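Local coordinates for Alpha/beta hydrolase fold protein (PDB 4Y7D), which probably acts as a hydrolase of the alpha/beta hydrolase fold, although its substrate is not known, at residues Val66-Tyr71 and Glu87-Leu92; Gly44-Gly49 and Gly70-Pro75; Ala32-Leu37 and Leu297-Gly302. All coordinates share one frame; numbering follows the deposited sequence. Where two conformers were deposited one is given.

Contact 1. Residues Val66-Tyr71 and Glu87-Leu92; sequences VDRPGY and ELYAAL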
ATOM      1  N   VAL A  66      -7.991  -1.305  -6.048  1.00 17.66           N
ATOM      2  CA  VAL A  66      -8.439  -0.033  -6.599  1.00 19.04           C
ATOM      3  C   VAL A  66      -7.310   0.795  -7.146  1.00 19.62           C
ATOM      4  O   VAL A  66      -6.168   0.638  -6.712  1.00 19.97           O
ATOM      5  CB  VAL A  66      -9.129   0.855  -5.524  1.00 19.94           C
ATOM      6  CG1 VAL A  66     -10.528   0.331  -5.267  1.00 21.25           C
ATOM      7  CG2 VAL A  66      -8.316   0.923  -4.235  1.00 19.10           C
ATOM      8  N   ASP A  67      -7.660   1.701  -8.056  1.00 19.68           N
ATOM      9  CA  ASP A  67      -6.900   2.918  -8.333  1.00 20.04           C
ATOM     10  C   ASP A  67      -7.554   4.007  -7.479  1.00 20.04           C
ATOM     11  O   ASP A  67      -8.725   4.306  -7.656  1.00 20.15           O
ATOM     12  CB  ASP A  67      -6.956   3.297  -9.801  1.00 21.25           C
ATOM     13  CG  ASP A  67      -6.049   2.472 -10.667  1.00 23.89           C
ATOM     14  OD1 ASP A  67      -4.836   2.462 -10.375  1.00 25.39           O
ATOM     15  OD2 ASP A  67      -6.511   1.839 -11.669  1.00 23.21           O
ATOM     16  N   ARG A  68      -6.834   4.563  -6.509  1.00 18.78           N
ATOM     17  CA  ARG A  68      -7.385   5.641  -5.704  1.00 19.30           C
ATOM     18  C   ARG A  68      -7.569   6.878  -6.559  1.00 19.44           C
ATOM     19  O   ARG A  68      -6.928   7.018  -7.626  1.00 20.42           O
ATOM     20  CB  ARG A  68      -6.542   5.918  -4.464  1.00 19.76           C
ATOM     21  CG  ARG A  68      -6.560   4.735  -3.483  1.00 19.31           C
ATOM     22  CD  ARG A  68      -6.039   5.103  -2.100  1.00 19.64           C
ATOM     23  NE  ARG A  68      -4.591   5.344  -2.153  1.00 19.33           N
ATOM     24  CZ  ARG A  68      -4.036   6.547  -2.128  1.00 19.61           C
ATOM     25  NH1 ARG A  68      -2.737   6.672  -2.266  1.00 20.92           N
ATOM     26  NH2 ARG A  68      -4.795   7.613  -2.035  1.00 20.18           N
ATOM     27  N   PRO A  69      -8.481   7.748  -6.145  1.00 19.58           N
ATOM     28  CA  PRO A  69      -8.725   8.988  -6.908  1.00 20.67           C
ATOM     29  C   PRO A  69      -7.467   9.762  -7.247  1.00 21.24           C
ATOM     30  O   PRO A  69      -6.632   9.999  -6.347  1.00 20.74           O
ATOM     31  CB  PRO A  69      -9.647   9.760  -5.986  1.00 20.74           C
ATOM     32  CG  PRO A  69     -10.481   8.665  -5.350  1.00 20.25           C
ATOM     33  CD  PRO A  69      -9.475   7.584  -5.049  1.00 19.93           C
ATOM     34  N   GLY A  70      -7.371  10.150  -8.528  1.00 21.93           N
ATOM     35  CA  GLY A  70      -6.232  10.860  -9.046  1.00 22.46           C
ATOM     36  C   GLY A  70      -5.166   9.988  -9.641  1.00 21.87           C
ATOM     37  O   GLY A  70      -4.198  10.514 -10.201  1.00 22.57           O
ATOM     38  N   TYR A  71      -5.298   8.659  -9.510  1.00 20.40           N
ATOM     39  CA  TYR A  71      -4.399   7.734 -10.087  1.00 20.87           C
ATOM     40  C   TYR A  71      -5.044   6.976 -11.239  1.00 22.02           C
ATOM     41  O   TYR A  71      -6.165   6.437 -11.134  1.00 21.28           O
ATOM     42  CB  TYR A  71      -3.954   6.732  -9.051  1.00 20.58           C
ATOM     43  CG  TYR A  71      -3.140   7.363  -7.953  1.00 20.93           C
ATOM     44  CD1 TYR A  71      -1.792   7.631  -8.145  1.00 21.36           C
ATOM     45  CD2 TYR A  71      -3.700   7.705  -6.700  1.00 19.81           C
ATOM     46  CE1 TYR A  71      -1.027   8.151  -7.139  1.00 20.70           C
ATOM     47  CE2 TYR A  71      -2.927   8.258  -5.671  1.00 19.65           C
ATOM     48  CZ  TYR A  71      -1.581   8.451  -5.897  1.00 20.24           C
ATOM     49  OH  TYR A  71      -0.773   8.957  -4.912  1.00 19.75           O
ATOM     50  N   GLU A  87     -15.448   6.661   1.859  1.00 20.17           N
ATOM     51  CA  GLU A  87     -16.833   6.686   1.390  1.00 21.67           C
ATOM     52  C   GLU A  87     -16.947   6.051   0.026  1.00 20.91           C
ATOM     53  O   GLU A  87     -17.901   5.296  -0.238  1.00 21.49           O
ATOM     54  CB  GLU A  87     -17.416   8.092   1.376  1.00 24.19           C
ATOM     55  CG  GLU A  87     -18.938   8.116   1.406  1.00 28.89           C
ATOM     56  CD  GLU A  87     -19.533   7.531   2.700  1.00 29.66           C
ATOM     57  OE1 GLU A  87     -18.940   7.668   3.782  1.00 31.77           O
ATOM     58  OE2 GLU A  87     -20.647   6.980   2.633  1.00 34.37           O
ATOM     59  N   LEU A  88     -15.956   6.269  -0.821  1.00 19.68           N
ATOM     60  CA  LEU A  88     -15.917   5.648  -2.137  1.00 18.86           C
ATOM     61  C   LEU A  88     -15.757   4.167  -2.043  1.00 19.08           C
ATOM     62  O   LEU A  88     -16.424   3.446  -2.752  1.00 19.58           O
ATOM     63  CB  LEU A  88     -14.758   6.225  -2.974  1.00 19.31           C
ATOM     64  CG  LEU A  88     -14.591   5.746  -4.410  1.00 19.49           C
ATOM     65  CD1 LEU A  88     -15.780   6.075  -5.280  1.00 20.55           C
ATOM     66  CD2 LEU A  88     -13.332   6.315  -5.040  1.00 20.03           C
ATOM     67  N   TYR A  89     -14.905   3.689  -1.139  1.00 19.51           N
ATOM     68  CA  TYR A  89     -14.715   2.252  -1.007  1.00 18.88           C
ATOM     69  C   TYR A  89     -16.006   1.564  -0.559  1.00 18.68           C
ATOM     70  O   TYR A  89     -16.372   0.469  -1.029  1.00 19.16           O
ATOM     71  CB  TYR A  89     -13.613   1.884   0.036  1.00 18.63           C
ATOM     72  CG  TYR A  89     -12.260   2.543  -0.194  1.00 18.67           C
ATOM     73  CD1 TYR A  89     -11.854   2.911  -1.487  1.00 19.56           C
ATOM     74  CD2 TYR A  89     -11.397   2.759   0.870  1.00 19.18           C
ATOM     75  CE1 TYR A  89     -10.615   3.502  -1.704  1.00 19.35           C
ATOM     76  CE2 TYR A  89     -10.167   3.391   0.669  1.00 18.50           C
ATOM     77  CZ  TYR A  89      -9.794   3.748  -0.603  1.00 18.30           C
ATOM     78  OH  TYR A  89      -8.625   4.399  -0.824  1.00 19.90           O
ATOM     79  N   ALA A  90     -16.708   2.183   0.368  1.00 19.49           N
ATOM     80  CA  ALA A  90     -18.002   1.600   0.848  1.00 20.18           C
ATOM     81  C   ALA A  90     -19.004   1.622  -0.293  1.00 21.63           C
ATOM     82  O   ALA A  90     -19.784   0.677  -0.455  1.00 20.64           O
ATOM     83  CB  ALA A  90     -18.532   2.396   2.052  1.00 21.64           C
ATOM     84  N   ALA A  91     -18.989   2.692  -1.079  1.00 20.65           N
ATOM     85  CA  ALA A  91     -19.863   2.762  -2.257  1.00 21.88           C
ATOM     86  C   ALA A  91     -19.479   1.738  -3.338  1.00 21.65           C
ATOM     87  O   ALA A  91     -20.343   1.181  -4.025  1.00 22.86           O
ATOM     88  CB  ALA A  91     -19.871   4.181  -2.815  1.00 22.55           C
ATOM     89  N   LEU A  92     -18.190   1.454  -3.466  1.00 20.14           N
ATOM     90  CA  LEU A  92     -17.715   0.390  -4.324  1.00 19.47           C
ATOM     91  C   LEU A  92     -18.245  -0.989  -3.832  1.00 19.53           C
ATOM     92  O   LEU A  92     -18.741  -1.773  -4.621  1.00 19.28           O
ATOM     93  CB  LEU A  92     -16.187   0.403  -4.340  1.00 18.60           C
ATOM     94  CG  LEU A  92     -15.517  -0.748  -5.099  1.00 19.61           C
ATOM     95  CD1 LEU A  92     -15.957  -0.933  -6.541  1.00 19.76           C
ATOM     96  CD2 LEU A  92     -14.011  -0.559  -5.000  1.00 20.06           C
TER

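Contact 2. Residues Gly44-Gly49 and Gly70-Pro75; sequences GGHDAG and GYFGTP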
ATOM      1  N   GLY A  44       0.934   5.332  -6.569  1.00 20.42           N
ATOM      2  CA  GLY A  44       0.640   3.930  -6.786  1.00 20.57           C
ATOM      3  C   GLY A  44      -0.442   3.847  -7.837  1.00 20.40           C
ATOM      4  O   GLY A  44      -0.605   4.711  -8.712  1.00 21.45           O
ATOM      5  N   GLY A  45      -1.152   2.753  -7.793  1.00 19.94           N
ATOM      6  CA  GLY A  45      -2.179   2.457  -8.751  1.00 19.74           C
ATOM      7  C   GLY A  45      -2.403   0.978  -8.756  1.00 19.90           C
ATOM      8  O   GLY A  45      -1.817   0.262  -7.967  1.00 20.14           O
ATOM      9  N   HIS A  46      -3.194   0.501  -9.707  1.00 19.69           N
ATOM     10  CA  HIS A  46      -3.540  -0.925  -9.662  1.00 20.25           C
ATOM     11  C   HIS A  46      -2.345  -1.844  -9.933  1.00 20.35           C
ATOM     12  O   HIS A  46      -2.369  -3.010  -9.610  1.00 19.47           O
ATOM     13  CB  HIS A  46      -4.704  -1.214 -10.624  1.00 21.40           C
ATOM     14  CG  HIS A  46      -4.359  -0.976 -12.062  1.00 23.56           C
ATOM     15  ND1 HIS A  46      -4.728   0.165 -12.729  1.00 24.73           N
ATOM     16  CD2 HIS A  46      -3.641  -1.717 -12.949  1.00 25.60           C
ATOM     17  CE1 HIS A  46      -4.236   0.131 -13.963  1.00 27.95           C
ATOM     18  NE2 HIS A  46      -3.580  -1.011 -14.118  1.00 27.33           N
ATOM     19  N   ASP A  47      -1.307  -1.338 -10.581  1.00 20.71           N
ATOM     20  CA  ASP A  47      -0.085  -2.133 -10.751  1.00 22.31           C
ATOM     21  C   ASP A  47       0.581  -2.458  -9.419  1.00 21.99           C
ATOM     22  O   ASP A  47       0.897  -3.614  -9.159  1.00 22.07           O
ATOM     23  CB  ASP A  47       0.892  -1.491 -11.734  1.00 23.74           C
ATOM     24  CG  ASP A  47       1.285  -0.027 -11.365  1.00 24.89           C
ATOM     25  OD1 ASP A  47       0.617   0.739 -10.589  1.00 23.44           O
ATOM     26  OD2 ASP A  47       2.348   0.370 -11.905  1.00 28.62           O
ATOM     27  N   ALA A  48       0.763  -1.430  -8.590  1.00 20.96           N
ATOM     28  CA  ALA A  48       1.282  -1.620  -7.231  1.00 20.27           C
ATOM     29  C   ALA A  48       0.353  -2.497  -6.441  1.00 19.50           C
ATOM     30  O   ALA A  48       0.790  -3.394  -5.734  1.00 19.08           O
ATOM     31  CB  ALA A  48       1.450  -0.283  -6.520  1.00 20.86           C
ATOM     32  N   GLY A  49      -0.939  -2.204  -6.506  1.00 19.44           N
ATOM     33  CA  GLY A  49      -1.919  -3.001  -5.770  1.00 19.09           C
ATOM     34  C   GLY A  49      -1.903  -4.472  -6.145  1.00 18.74           C
ATOM     35  O   GLY A  49      -2.008  -5.329  -5.282  1.00 18.77           O
ATOM     36  N   GLY A  70      -7.371  10.150  -8.528  1.00 21.93           N
ATOM     37  CA  GLY A  70      -6.232  10.860  -9.046  1.00 22.46           C
ATOM     38  C   GLY A  70      -5.166   9.988  -9.641  1.00 21.87           C
ATOM     39  O   GLY A  70      -4.198  10.514 -10.201  1.00 22.57           O
ATOM     40  N   TYR A  71      -5.298   8.659  -9.510  1.00 20.40           N
ATOM     41  CA  TYR A  71      -4.399   7.734 -10.087  1.00 20.87           C
ATOM     42  C   TYR A  71      -5.044   6.976 -11.239  1.00 22.02           C
ATOM     43  O   TYR A  71      -6.165   6.437 -11.134  1.00 21.28           O
ATOM     44  CB  TYR A  71      -3.954   6.732  -9.051  1.00 20.58           C
ATOM     45  CG  TYR A  71      -3.140   7.363  -7.953  1.00 20.93           C
ATOM     46  CD1 TYR A  71      -1.792   7.631  -8.145  1.00 21.36           C
ATOM     47  CD2 TYR A  71      -3.700   7.705  -6.700  1.00 19.81           C
ATOM     48  CE1 TYR A  71      -1.027   8.151  -7.139  1.00 20.70           C
ATOM     49  CE2 TYR A  71      -2.927   8.258  -5.671  1.00 19.65           C
ATOM     50  CZ  TYR A  71      -1.581   8.451  -5.897  1.00 20.24           C
ATOM     51  OH  TYR A  71      -0.773   8.957  -4.912  1.00 19.75           O
ATOM     52  N   PHE A  72      -4.309   6.932 -12.341  1.00 23.31           N
ATOM     53  CA  PHE A  72      -4.782   6.312 -13.568  0.60 23.74           C
ATOM     54  C   PHE A  72      -6.211   6.744 -13.879  1.00 24.03           C
ATOM     55  O   PHE A  72      -6.450   7.928 -13.999  1.00 24.08           O
ATOM     56  CB  PHE A  72      -4.613   4.792 -13.516  0.60 23.82           C
ATOM     57  CG  PHE A  72      -3.164   4.331 -13.521  0.60 24.89           C
ATOM     58  CD1 PHE A  72      -2.210   4.979 -14.296  0.60 26.21           C
ATOM     59  CD2 PHE A  72      -2.782   3.186 -12.818  0.60 24.61           C
ATOM     60  CE1 PHE A  72      -0.886   4.559 -14.291  0.60 26.96           C
ATOM     61  CE2 PHE A  72      -1.466   2.727 -12.855  0.60 25.81           C
ATOM     62  CZ  PHE A  72      -0.522   3.416 -13.607  0.60 26.13           C
ATOM     63  N   GLY A  73      -7.158   5.789 -14.005  1.00 22.36           N
ATOM     64  CA  GLY A  73      -8.488   6.169 -14.471  1.00 23.23           C
ATOM     65  C   GLY A  73      -9.501   6.651 -13.445  1.00 22.52           C
ATOM     66  O   GLY A  73     -10.620   7.036 -13.839  1.00 23.22           O
ATOM     67  N   THR A  74      -9.166   6.615 -12.158  1.00 21.42           N
ATOM     68  CA  THR A  74     -10.132   7.040 -11.146  1.00 21.56           C
ATOM     69  C   THR A  74     -10.064   8.548 -11.024  1.00 22.84           C
ATOM     70  O   THR A  74      -9.027   9.074 -10.639  1.00 23.21           O
ATOM     71  CB  THR A  74      -9.924   6.371  -9.809  1.00 20.16           C
ATOM     72  OG1 THR A  74      -9.962   4.935  -9.954  1.00 19.19           O
ATOM     73  CG2 THR A  74     -10.949   6.798  -8.816  1.00 20.12           C
ATOM     74  N   PRO A  75     -11.158   9.246 -11.311  1.00 23.79           N
ATOM     75  CA  PRO A  75     -11.067  10.688 -11.215  1.00 24.29           C
ATOM     76  C   PRO A  75     -10.890  11.175  -9.793  1.00 23.38           C
ATOM     77  O   PRO A  75     -11.407  10.607  -8.858  1.00 21.92           O
ATOM     78  CB  PRO A  75     -12.394  11.196 -11.803  1.00 26.48           C
ATOM     79  CG  PRO A  75     -13.297  10.045 -11.820  1.00 26.36           C
ATOM     80  CD  PRO A  75     -12.501   8.787 -11.676  1.00 24.70           C
TER

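Contact 3. Residues Ala32-Leu37 and Leu297-Gly302; sequences AGPPVL and LLRAGG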
ATOM      1  N   ALA A  32     -10.094 -15.781  -6.103  1.00 24.58           N
ATOM      2  CA  ALA A  32     -11.331 -16.423  -5.663  1.00 25.05           C
ATOM      3  C   ALA A  32     -11.145 -16.694  -4.195  1.00 25.75           C
ATOM      4  O   ALA A  32     -10.018 -16.954  -3.735  1.00 24.93           O
ATOM      5  CB  ALA A  32     -11.541 -17.749  -6.392  1.00 26.37           C
ATOM      6  N   GLY A  33     -12.234 -16.623  -3.439  1.00 24.54           N
ATOM      7  CA  GLY A  33     -12.151 -16.742  -1.990  1.00 24.06           C
ATOM      8  C   GLY A  33     -12.717 -15.513  -1.298  1.00 24.05           C
ATOM      9  O   GLY A  33     -13.261 -14.625  -1.952  1.00 22.90           O
ATOM     10  N   PRO A  34     -12.567 -15.449   0.018  1.00 24.42           N
ATOM     11  CA  PRO A  34     -12.943 -14.278   0.792  1.00 23.71           C
ATOM     12  C   PRO A  34     -12.321 -13.020   0.235  1.00 22.34           C
ATOM     13  O   PRO A  34     -11.134 -13.012  -0.110  1.00 19.73           O
ATOM     14  CB  PRO A  34     -12.388 -14.584   2.181  1.00 25.00           C
ATOM     15  CG  PRO A  34     -12.394 -16.084   2.245  1.00 26.84           C
ATOM     16  CD  PRO A  34     -11.984 -16.521   0.869  1.00 25.81           C
ATOM     17  N   PRO A  35     -13.135 -11.977   0.075  1.00 20.94           N
ATOM     18  CA  PRO A  35     -12.618 -10.762  -0.566  1.00 20.00           C
ATOM     19  C   PRO A  35     -11.818  -9.851   0.318  1.00 19.74           C
ATOM     20  O   PRO A  35     -12.114  -9.698   1.518  1.00 19.43           O
ATOM     21  CB  PRO A  35     -13.902 -10.061  -1.058  1.00 20.67           C
ATOM     22  CG  PRO A  35     -14.914 -10.458  -0.037  1.00 20.76           C
ATOM     23  CD  PRO A  35     -14.598 -11.897   0.334  1.00 22.39           C
ATOM     24  N   VAL A  36     -10.827  -9.208  -0.299  1.00 19.38           N
ATOM     25  CA  VAL A  36      -9.981  -8.199   0.346  1.00 18.81           C
ATOM     26  C   VAL A  36      -9.834  -6.986  -0.547  1.00 18.62           C
ATOM     27  O   VAL A  36      -9.427  -7.118  -1.708  1.00 18.67           O
ATOM     28  CB  VAL A  36      -8.582  -8.782   0.586  1.00 19.28           C
ATOM     29  CG1 VAL A  36      -7.703  -7.777   1.322  1.00 19.23           C
ATOM     30  CG2 VAL A  36      -8.700 -10.096   1.327  1.00 20.54           C
ATOM     31  N   LEU A  37     -10.158  -5.822   0.001  1.00 17.31           N
ATOM     32  CA  LEU A  37      -9.896  -4.567  -0.660  1.00 17.46           C
ATOM     33  C   LEU A  37      -8.425  -4.219  -0.429  1.00 16.96           C
ATOM     34  O   LEU A  37      -7.967  -4.222   0.694  1.00 17.95           O
ATOM     35  CB  LEU A  37     -10.754  -3.458  -0.098  1.00 17.41           C
ATOM     36  CG  LEU A  37     -10.470  -2.026  -0.579  1.00 18.26           C
ATOM     37  CD1 LEU A  37     -10.954  -1.863  -2.024  1.00 18.91           C
ATOM     38  CD2 LEU A  37     -11.073  -1.043   0.387  1.00 19.45           C
ATOM     39  N   LEU A 297      -5.880 -13.921   8.910  1.00 24.48           N
ATOM     40  CA  LEU A 297      -6.711 -12.890   9.447  1.00 24.97           C
ATOM     41  C   LEU A 297      -7.743 -12.420   8.424  1.00 25.36           C
ATOM     42  O   LEU A 297      -8.913 -12.277   8.755  1.00 24.84           O
ATOM     43  CB  LEU A 297      -5.872 -11.730   9.929  1.00 26.07           C
ATOM     44  CG  LEU A 297      -6.621 -10.778  10.835  1.00 28.87           C
ATOM     45  CD1 LEU A 297      -6.804 -11.406  12.216  1.00 31.14           C
ATOM     46  CD2 LEU A 297      -5.866  -9.466  10.924  1.00 28.54           C
ATOM     47  N   LEU A 298      -7.307 -12.185   7.182  1.00 22.78           N
ATOM     48  CA  LEU A 298      -8.197 -11.607   6.167  1.00 23.40           C
ATOM     49  C   LEU A 298      -9.278 -12.572   5.697  1.00 24.10           C
ATOM     50  O   LEU A 298     -10.306 -12.130   5.194  1.00 26.41           O
ATOM     51  CB  LEU A 298      -7.373 -11.053   4.986  1.00 21.17           C
ATOM     52  CG  LEU A 298      -6.552  -9.827   5.381  1.00 21.15           C
ATOM     53  CD1 LEU A 298      -5.374  -9.514   4.437  1.00 20.48           C
ATOM     54  CD2 LEU A 298      -7.441  -8.627   5.508  1.00 20.93           C
ATOM     55  N   ARG A 299      -9.052 -13.864   5.862  1.00 26.02           N
ATOM     56  CA  ARG A 299     -10.071 -14.886   5.571  1.00 29.51           C
ATOM     57  C   ARG A 299     -11.252 -14.746   6.542  1.00 33.39           C
ATOM     58  O   ARG A 299     -12.353 -15.113   6.194  1.00 32.53           O
ATOM     59  CB  ARG A 299      -9.502 -16.271   5.759  1.00 31.71           C
ATOM     60  CG  ARG A 299      -8.690 -16.776   4.626  1.00 32.21           C
ATOM     61  CD  ARG A 299      -8.426 -18.260   4.806  1.00 33.39           C
ATOM     62  NE  ARG A 299      -7.361 -18.504   3.881  1.00 32.99           N
ATOM     63  CZ  ARG A 299      -6.073 -18.600   4.201  1.00 32.90           C
ATOM     64  NH1 ARG A 299      -5.205 -18.714   3.232  1.00 31.90           N
ATOM     65  NH2 ARG A 299      -5.652 -18.639   5.467  1.00 35.09           N
ATOM     66  N   ALA A 300     -11.010 -14.226   7.743  1.00 38.28           N
ATOM     67  CA  ALA A 300     -12.078 -13.803   8.695  1.00 45.26           C
ATOM     68  C   ALA A 300     -13.141 -14.885   8.827  1.00 49.06           C
ATOM     69  O   ALA A 300     -14.341 -14.624   8.681  1.00 52.39           O
ATOM     70  CB  ALA A 300     -12.700 -12.483   8.258  1.00 46.65           C
ATOM     71  N   GLY A 301     -12.680 -16.116   9.044  1.00 52.30           N
ATOM     72  CA  GLY A 301     -13.570 -17.271   9.211  1.00 55.72           C
ATOM     73  C   GLY A 301     -14.022 -17.913   7.905  1.00 60.38           C
ATOM     74  O   GLY A 301     -14.783 -18.886   7.942  1.00 64.49           O
ATOM     75  N   GLY A 302     -13.599 -17.357   6.756  1.00 56.84           N
ATOM     76  CA  GLY A 302     -13.796 -17.980   5.429  1.00 57.26           C
ATOM     77  C   GLY A 302     -12.633 -18.875   5.008  1.00 56.16           C
ATOM     78  O   GLY A 302     -12.407 -19.143   3.814  1.00 57.47           O
ATOM     79  OXT GLY A 302     -11.873 -19.372   5.853  1.00 57.60           O
TER
HETATM   80  O   HOH W   1     -12.747 -11.410   3.687  1.00 30.83           O

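Contact 1. Residues Val66-Tyr71 and Glu87-Leu92
The phenol oxygen of Tyr89 meets the aliphatic part of Arg68, its OH lying 3.0 Å from Arg68 CD and 3.4 Å from Arg68 CG. Arg68 CD lies at the edge of the Tyr89 ring, near its plane, and the hydroxyl in turn sits at the guanidinium's edge, so the arm meets the phenol oxygen and this is not a cation-pi stack; the two planes are 87° apart. A bend at chi3 (-70°) carries the head group past the hydroxyl to acceptors beyond. The polar ends are satisfied elsewhere: Tyr89 OH bonds to Ser112 OG, and Arg68 forms a salt bridge with Asp223 and hydrogen bonds with His40 O, Gly41 O and Gln85. Apolar contacts complete the interface. The CG corner of the Pro69 ring meets the CD2 methyl of Leu88 at 3.7 Å. Val66 and Leu92 run side by side in opposite senses, Val66 CG1 lying 3.6 Å from Leu92 CD2; a compact branched residue suits the strand end, and the longer leucines bridge from the helix. The loop following strand 62-66 thereby packs on helix 82-95, whose Tyr89 also touches Leu37 and Val39 of strand 35-39, while Leu88 and Leu92 lean on strands 16-20 and 23-31.

Contact 2. Residues Gly44-Gly49 and Gly70-Pro75
With chi1 at -68°, the ring of Phe72, in the one of its two modelled conformers described here, is swung anti to its own carbonyl carbon and reaches the start of helix 46-58, where His46, at chi1 64°, turns its imidazole to meet it. Phe72 CD2 lies 3.6 Å from His46 CE1, and the rings pair obliquely. Asp47 OD1 stands near the phenyl plane, 3.7 Å from Phe72 CE2, where the partly positive ring hydrogens suit an oxygen. OD1 also takes a weak hydrogen bond from Ala48 N, and OD2 forms a salt bridge with Arg216. Gly45, the N-cap residue, has backbone angles at which a CB would press on the preceding carbonyl oxygen; it would also meet this Phe72 ring. Tyr71 lies against glycine backbone, its CD1 3.2 Å from Gly44 O, and its OH bonds to Asp223 OD2. Losing the ring to an alanine here is likely to open a gap beside Gly44 and deprive Asp223 of one of its partners. The turn from Tyr71 to Thr74 thus packs on the first turn of helix 46-58, with helix 197-209 against Asp47 and strand 23-31 touching His46 and Thr74.

Contact 3. Residues Ala32-Leu37 and Leu297-Gly302
Val36 CG2, on strand 35-39, lies 4.0 Å from Leu298 CB near the end of helix 288-299, an apolar contact. The two side chains cross at about a right angle, and Leu56 and Leu61 touch both, so branched aliphatic residues suit this buried spot. A second group sets proline carbons against backbone. The ring of Pro34 lies over the helix end, its CB 4.0 Å from Arg299 O and its CG 3.4 Å from Gly302 O of the C-terminal carboxylate. Gly302 belongs here because a side chain would strike Pro34 CG. One water supplies the polar link, donating to Pro35 O at 2.8 Å and to Leu298 O at 3.0 Å; a proline lacks an N-H but keeps its carbonyl for such a bridge. Charge lies to the side: Arg299 sends its guanidinium to Glu296 and Glu59. A type I' turn runs from Arg299 to Gly302; Ala300 takes positive phi as the first residue beyond the helix, and Gly301 does so too, a conformation glycine adopts readily. The arrangement is that of the three-layer alpha/beta/alpha sandwich of the alpha/beta hydrolase fold, in which the C-terminal helix packs across one face of the central sheet, here at the beginning of strand 35-39.

Contact 1 starts at the end of strand 62-66, contact 3 includes the beginning of its sheet neighbour 35-39, and contact 2 joins the loops that follow these strands. Contacts 1 and 2 have centres 10 Å apart and share Gly70 and Tyr71, so the loop after strand 62-66 meets both helix 82-95 and helix 46-58. Asp67 ties them, its OD1 probably hydrogen-bonded to His46 N. Contact 3 is centred 19 Å from contact 1 and 23 Å from contact 2, yet Leu37 touches Val66 and Tyr89. Along the chain, 32-37 comes first and 297-302 last. Val36 and Leu37 point to opposite sheet faces, so helices 288-299 and 82-95 pack the two faces of neighbouring strands.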